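Local coordinates for sialidase B (Streptococcus pneumoniae serotype 4, PDB 4XJW), which cleaves terminal sialic acid residues from oligosaccharides, glycoproteins and glycolipids, acting on alpha-2,3, alpha-2,6 and alpha-2,8 linkages, at residues F206-L211 and Y613-I618; F630-S635 and V646-D651. The protein carries 1 engineered substitution. One frame throughout, in Å; residues are numbered along the deposited sequence.

Contact 1: F206-L211 and Y613-I618; sequences FRIPTL and YAYSAI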
loop_
_atom_site.group_PDB
_atom_site.type_symbol
_atom_site.label_atom_id
_atom_site.label_comp_id
_atom_site.label_asym_id
_atom_site.label_seq_id
_atom_site.Cartn_x
_atom_site.Cartn_y
_atom_site.Cartn_z
ATOM N N PHE A 206 -1.066 -0.145 -4.982
ATOM C CA PHE A 206 -1.810 -0.619 -3.815
ATOM C C PHE A 206 -1.260 0.039 -2.578
ATOM O O PHE A 206 -0.057 0.306 -2.492
ATOM C CB PHE A 206 -1.712 -2.143 -3.675
ATOM C CG PHE A 206 -2.277 -2.870 -4.842
ATOM C CD1 PHE A 206 -3.639 -3.110 -4.926
ATOM C CD2 PHE A 206 -1.458 -3.249 -5.889
ATOM C CE1 PHE A 206 -4.172 -3.736 -6.025
ATOM C CE2 PHE A 206 -1.981 -3.903 -6.990
ATOM C CZ PHE A 206 -3.343 -4.135 -7.066
ATOM N N ARG A 207 -2.145 0.313 -1.621
ATOM C CA ARG A 207 -1.748 0.905 -0.346
ATOM C C ARG A 207 -2.740 0.449 0.708
ATOM O O ARG A 207 -3.843 -0.017 0.391
ATOM C CB ARG A 207 -1.733 2.450 -0.374
ATOM C CG ARG A 207 -0.444 3.108 -0.954
ATOM C CD ARG A 207 -0.049 4.378 -0.166
ATOM N NE ARG A 207 0.346 4.138 1.217
ATOM C CZ ARG A 207 0.500 5.097 2.138
ATOM N NH1 ARG A 207 0.285 6.368 1.807
ATOM N NH2 ARG A 207 0.869 4.786 3.398
ATOM N N ILE A 208 -2.341 0.597 1.965
ATOM C CA ILE A 208 -3.227 0.415 3.116
ATOM C C ILE A 208 -3.726 -1.036 3.278
ATOM O O ILE A 208 -4.923 -1.299 3.207
ATOM C CB ILE A 208 -4.458 1.371 3.087
ATOM C CG1 ILE A 208 -4.124 2.749 2.503
ATOM C CG2 ILE A 208 -4.995 1.563 4.489
ATOM C CD1 ILE A 208 -3.026 3.507 3.247
ATOM N N PRO A 209 -2.806 -1.978 3.516
ATOM C CA PRO A 209 -3.171 -3.397 3.631
ATOM C C PRO A 209 -3.840 -3.715 4.956
ATOM O O PRO A 209 -3.561 -3.072 5.980
ATOM C CB PRO A 209 -1.816 -4.096 3.602
ATOM C CG PRO A 209 -0.854 -3.072 4.164
ATOM C CD PRO A 209 -1.351 -1.763 3.639
ATOM N N THR A 210 -4.696 -4.735 4.942
ATOM C CA THR A 210 -5.295 -5.287 6.157
ATOM C C THR A 210 -5.202 -6.813 6.100
ATOM O O THR A 210 -5.040 -7.398 5.020
ATOM C CB THR A 210 -6.768 -4.861 6.365
ATOM O OG1 THR A 210 -7.627 -5.687 5.570
ATOM C CG2 THR A 210 -6.984 -3.373 6.007
ATOM N N LEU A 211 -5.269 -7.440 7.275
ATOM C CA LEU A 211 -5.354 -8.903 7.405
ATOM C C LEU A 211 -6.261 -9.222 8.575
ATOM O O LEU A 211 -6.280 -8.502 9.555
ATOM C CB LEU A 211 -3.966 -9.495 7.689
ATOM C CG LEU A 211 -2.909 -9.539 6.590
ATOM C CD1 LEU A 211 -1.557 -9.972 7.162
ATOM C CD2 LEU A 211 -3.347 -10.455 5.458
ATOM N N TYR A 613 9.532 0.753 5.295
ATOM C CA TYR A 613 8.458 0.030 5.964
ATOM C C TYR A 613 7.437 1.045 6.426
ATOM O O TYR A 613 7.752 1.914 7.241
ATOM C CB TYR A 613 9.014 -0.731 7.171
ATOM C CG TYR A 613 8.061 -1.746 7.779
ATOM C CD1 TYR A 613 7.119 -1.390 8.749
ATOM C CD2 TYR A 613 8.132 -3.078 7.406
ATOM C CE1 TYR A 613 6.256 -2.362 9.323
ATOM C CE2 TYR A 613 7.296 -4.041 7.957
ATOM C CZ TYR A 613 6.358 -3.678 8.904
ATOM O OH TYR A 613 5.556 -4.680 9.415
ATOM N N ALA A 614 6.223 0.974 5.894
ATOM C CA ALA A 614 5.225 1.988 6.192
ATOM C C ALA A 614 3.987 1.385 6.845
ATOM O O ALA A 614 4.097 0.820 7.925
ATOM C CB ALA A 614 4.898 2.838 4.946
ATOM N N TYR A 615 2.819 1.512 6.224
ATOM C CA TYR A 615 1.626 0.920 6.806
ATOM C C TYR A 615 1.731 -0.601 6.764
ATOM O O TYR A 615 2.397 -1.180 5.888
ATOM C CB TYR A 615 0.344 1.367 6.100
ATOM C CG TYR A 615 -0.135 2.759 6.428
ATOM C CD1 TYR A 615 0.756 3.809 6.620
ATOM C CD2 TYR A 615 -1.490 3.043 6.497
ATOM C CE1 TYR A 615 0.297 5.092 6.891
ATOM C CE2 TYR A 615 -1.949 4.316 6.767
ATOM C CZ TYR A 615 -1.051 5.335 6.944
ATOM O OH TYR A 615 -1.503 6.616 7.204
ATOM N N SER A 616 1.073 -1.239 7.720
ATOM C CA SER A 616 1.212 -2.671 7.870
ATOM C C SER A 616 -0.021 -3.331 8.445
ATOM O O SER A 616 -0.865 -2.711 9.095
ATOM C CB SER A 616 2.430 -2.983 8.736
ATOM O OG SER A 616 2.185 -2.603 10.085
ATOM N N ALA A 617 -0.102 -4.633 8.181
ATOM C CA ALA A 617 -1.159 -5.480 8.694
ATOM C C ALA A 617 -0.523 -6.729 9.288
ATOM O O ALA A 617 0.358 -7.350 8.666
ATOM C CB ALA A 617 -2.121 -5.836 7.564
ATOM N N ILE A 618 -0.956 -7.100 10.494
ATOM C CA ILE A 618 -0.510 -8.359 11.081
ATOM C C ILE A 618 -1.665 -9.217 11.575
ATOM O O ILE A 618 -2.675 -8.716 12.073
ATOM C CB ILE A 618 0.526 -8.154 12.211
ATOM C CG1 ILE A 618 -0.027 -7.262 13.329
ATOM C CG2 ILE A 618 1.848 -7.602 11.643
ATOM C CD1 ILE A 618 0.906 -7.217 14.540
HETATM O O HOH W 1 -3.572 -2.893 8.736
#

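Contact 2: F630-S635 and V646-D651; sequences FEKYDS and VVQYID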
loop_
_atom_site.group_PDB
_atom_site.type_symbol
_atom_site.label_atom_id
_atom_site.label_comp_id
_atom_site.label_asym_id
_atom_site.label_seq_id
_atom_site.Cartn_x
_atom_site.Cartn_y
_atom_site.Cartn_z
ATOM N N PHE A 630 2.590 -5.720 4.300
ATOM C CA PHE A 630 3.072 -4.374 4.600
ATOM C C PHE A 630 3.578 -3.626 3.380
ATOM O O PHE A 630 3.981 -4.233 2.371
ATOM C CB PHE A 630 4.183 -4.443 5.652
ATOM C CG PHE A 630 5.445 -5.109 5.163
ATOM C CD1 PHE A 630 5.560 -6.497 5.151
ATOM C CD2 PHE A 630 6.519 -4.344 4.715
ATOM C CE1 PHE A 630 6.728 -7.122 4.694
ATOM C CE2 PHE A 630 7.687 -4.959 4.273
ATOM C CZ PHE A 630 7.794 -6.337 4.258
ATOM N N GLU A 631 3.580 -2.298 3.496
ATOM C CA GLU A 631 4.131 -1.432 2.480
ATOM C C GLU A 631 5.646 -1.409 2.631
ATOM O O GLU A 631 6.170 -0.778 3.546
ATOM C CB GLU A 631 3.540 -0.024 2.651
ATOM C CG GLU A 631 2.032 0.048 2.338
ATOM C CD GLU A 631 1.416 1.399 2.665
ATOM O OE1 GLU A 631 2.042 2.209 3.395
ATOM O OE2 GLU A 631 0.308 1.672 2.147
ATOM N N LYS A 632 6.358 -2.094 1.745
ATOM C CA LYS A 632 7.819 -2.129 1.804
ATOM C C LYS A 632 8.433 -0.938 1.060
ATOM O O LYS A 632 9.187 -1.086 0.093
ATOM C CB LYS A 632 8.386 -3.453 1.273
ATOM C CG LYS A 632 9.840 -3.675 1.696
ATOM C CD LYS A 632 10.442 -4.939 1.123
ATOM C CE LYS A 632 11.883 -5.094 1.584
ATOM N NZ LYS A 632 11.945 -5.505 3.007
ATOM N N TYR A 633 8.105 0.256 1.527
ATOM C CA TYR A 633 8.691 1.476 0.982
ATOM C C TYR A 633 8.355 2.607 1.909
ATOM O O TYR A 633 7.555 2.459 2.840
ATOM C CB TYR A 633 8.200 1.763 -0.449
ATOM C CG TYR A 633 6.838 2.424 -0.579
ATOM C CD1 TYR A 633 5.665 1.748 -0.241
ATOM C CD2 TYR A 633 6.729 3.723 -1.042
ATOM C CE1 TYR A 633 4.416 2.364 -0.376
ATOM C CE2 TYR A 633 5.505 4.344 -1.193
ATOM C CZ TYR A 633 4.344 3.664 -0.867
ATOM O OH TYR A 633 3.128 4.305 -1.019
ATOM N N ASP A 634 8.988 3.744 1.679
ATOM C CA ASP A 634 8.688 4.892 2.502
ATOM C C ASP A 634 7.532 5.663 1.871
ATOM O O ASP A 634 7.711 6.415 0.908
ATOM C CB ASP A 634 9.925 5.760 2.662
ATOM C CG ASP A 634 9.717 6.863 3.671
ATOM O OD1 ASP A 634 8.595 7.406 3.725
ATOM O OD2 ASP A 634 10.679 7.185 4.402
ATOM N N SER A 635 6.337 5.449 2.410
ATOM C CA SER A 635 5.117 5.997 1.822
ATOM C C SER A 635 4.907 7.475 2.172
ATOM O O SER A 635 3.908 8.076 1.764
ATOM C CB SER A 635 3.900 5.153 2.229
ATOM O OG SER A 635 3.594 5.346 3.601
ATOM N N VAL A 646 5.020 -3.113 -4.146
ATOM C CA VAL A 646 5.755 -2.899 -2.899
ATOM C C VAL A 646 4.977 -3.341 -1.654
ATOM O O VAL A 646 5.559 -3.441 -0.578
ATOM C CB VAL A 646 6.216 -1.441 -2.755
ATOM C CG1 VAL A 646 7.336 -1.145 -3.760
ATOM C CG2 VAL A 646 5.024 -0.479 -2.942
ATOM N N VAL A 647 3.675 -3.617 -1.805
ATOM C CA VAL A 647 2.894 -4.211 -0.712
ATOM C C VAL A 647 3.120 -5.721 -0.807
ATOM O O VAL A 647 2.757 -6.360 -1.798
ATOM C CB VAL A 647 1.393 -3.886 -0.805
ATOM C CG1 VAL A 647 0.611 -4.591 0.318
ATOM C CG2 VAL A 647 1.166 -2.366 -0.716
ATOM N N GLN A 648 3.777 -6.260 0.213
ATOM C CA GLN A 648 4.273 -7.634 0.201
ATOM C C GLN A 648 3.905 -8.375 1.474
ATOM O O GLN A 648 3.688 -7.770 2.520
ATOM C CB GLN A 648 5.796 -7.609 0.031
ATOM C CG GLN A 648 6.233 -6.965 -1.273
ATOM C CD GLN A 648 7.727 -6.907 -1.458
ATOM O OE1 GLN A 648 8.499 -7.287 -0.580
ATOM N NE2 GLN A 648 8.151 -6.406 -2.627
ATOM N N TYR A 649 3.824 -9.700 1.358
ATOM C CA TYR A 649 3.384 -10.579 2.446
ATOM C C TYR A 649 4.511 -11.523 2.870
ATOM O O TYR A 649 5.145 -12.181 2.026
ATOM C CB TYR A 649 2.176 -11.410 1.984
ATOM C CG TYR A 649 1.712 -12.437 3.011
ATOM C CD1 TYR A 649 0.928 -12.049 4.084
ATOM C CD2 TYR A 649 2.073 -13.784 2.908
ATOM C CE1 TYR A 649 0.499 -12.977 5.034
ATOM C CE2 TYR A 649 1.648 -14.724 3.861
ATOM C CZ TYR A 649 0.861 -14.301 4.921
ATOM O OH TYR A 649 0.430 -15.190 5.884
ATOM N N ILE A 650 4.745 -11.606 4.177
ATOM C CA ILE A 650 5.699 -12.576 4.717
ATOM C C ILE A 650 5.057 -13.412 5.826
ATOM O O ILE A 650 4.068 -13.000 6.436
ATOM C CB ILE A 650 6.980 -11.910 5.248
ATOM C CG1 ILE A 650 6.648 -10.912 6.364
ATOM C CG2 ILE A 650 7.753 -11.221 4.113
ATOM C CD1 ILE A 650 7.862 -10.368 7.094
ATOM N N ASP A 651 5.654 -14.575 6.085
ATOM C CA ASP A 651 5.223 -15.480 7.142
ATOM C C ASP A 651 6.347 -15.593 8.173
ATOM O O ASP A 651 7.489 -15.885 7.812
ATOM C CB ASP A 651 4.920 -16.861 6.537
ATOM C CG ASP A 651 4.485 -17.885 7.575
ATOM O OD1 ASP A 651 5.362 -18.440 8.277
ATOM O OD2 ASP A 651 3.268 -18.149 7.667
#

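Contact 1: F206-L211 and Y613-I618
Arg207 lies over a face of the Tyr615 ring, in the catalytic centre of the sialidase six-bladed beta-propeller, where the innermost strands of the first and last blades meet. Its CZ stands 4.8 Å from the Tyr615 ring centroid, a cation-pi contact, with the guanidinium steeply tilted (75° between planes). NH2 does the touching, 3.4 Å from Tyr615 CD1, because bends at chi2 and chi3 carry the end of the chain over the ring; NE is salt-bridged to Glu631. As in related sialidases, Arg207 probably binds the substrate and Tyr615 is probably the nucleophile; the phenol OH is hydrogen-bonded to Glu503. Ile208 runs alongside the tyrosine, pointing the same way, with its CD1 3.6 Å from Tyr615 CD2. Pro209 sets its ring against CB and the carbonyl oxygen of Tyr615, and its CB faces the CB of Ala617. Its carbonyl takes part in a water bridge in place of a direct strand bond: the water donates to Pro209 O (2.8 Å) and to Ser616 O (2.7 Å). The methyl of Ala617 nestles against the backbone of Thr210, 3.5 Å from its CA. Leu211 closes the row, CD1 resting 3.6 Å from Ala617 O.

Contact 2: F630-S635 and V646-D651
Phe630 and Gln648 form an antiparallel hydrogen-bonded pair between strands 626-631 and 647-652, the second and third strands of the last propeller blade. Phe630 N donates to Gln648 O over 2.9 Å, and Gln648 N returns a bond of 3.0 Å to Phe630 O, both nearly straight (163° and 165°). A third bond, Lys632 N to Val646 O at 2.8 Å, extends the ladder beyond the strand end, where Lys632 centres an inverse gamma turn and the chain swings off. Between these bonds sits the non-hydrogen-bonded pair Glu631 and Val647, whose side chains leave the same face of the sheet and lie side by side. There the CG of Glu631 packs on a methyl of Val647, and the extended chain carries the carboxylate to a salt bridge with Arg207 and to the backbone N-H groups of Ile208 and Tyr615.

Gln648 shares the other face with Phe630. Its OE1, hydrogen-bonded to Trp96, lies 3.5 Å from Lys632 CD where the two chains cross; the lysine runs on to a salt bridge with Asp607. The Phe630 ring, with CG placed between backbone N and carbonyl carbon (chi1 67°), leans over its partner strand toward Ile650, CE1 to CG1 4.1 Å. Past the turn, Tyr633 crosses Val646 at about a right angle, its CD1 3.6 Å from Val646 CG2.

The centres of the two contacts lie about 7 Å apart, close to the geometric centre of the molecule. Along the sequence they come in series: 613-618 completes contact 1 before 630-635 opens contact 2. Strands 616-620 and 626-631 are neighbours in one antiparallel sheet, so contact 2 pairs the second and third strands of the last blade while contact 1 joins its inner strand to strand 205-213 of the first blade, some 400 residues earlier. Glu631 connects them directly, its OE2 2.6 Å from Arg207 NE. The arrangement brings together residues from the start and the end of the propeller sequence, and the last blade holds the guanidinium through this salt bridge, consistent with its positioning the arginine that probably binds substrate.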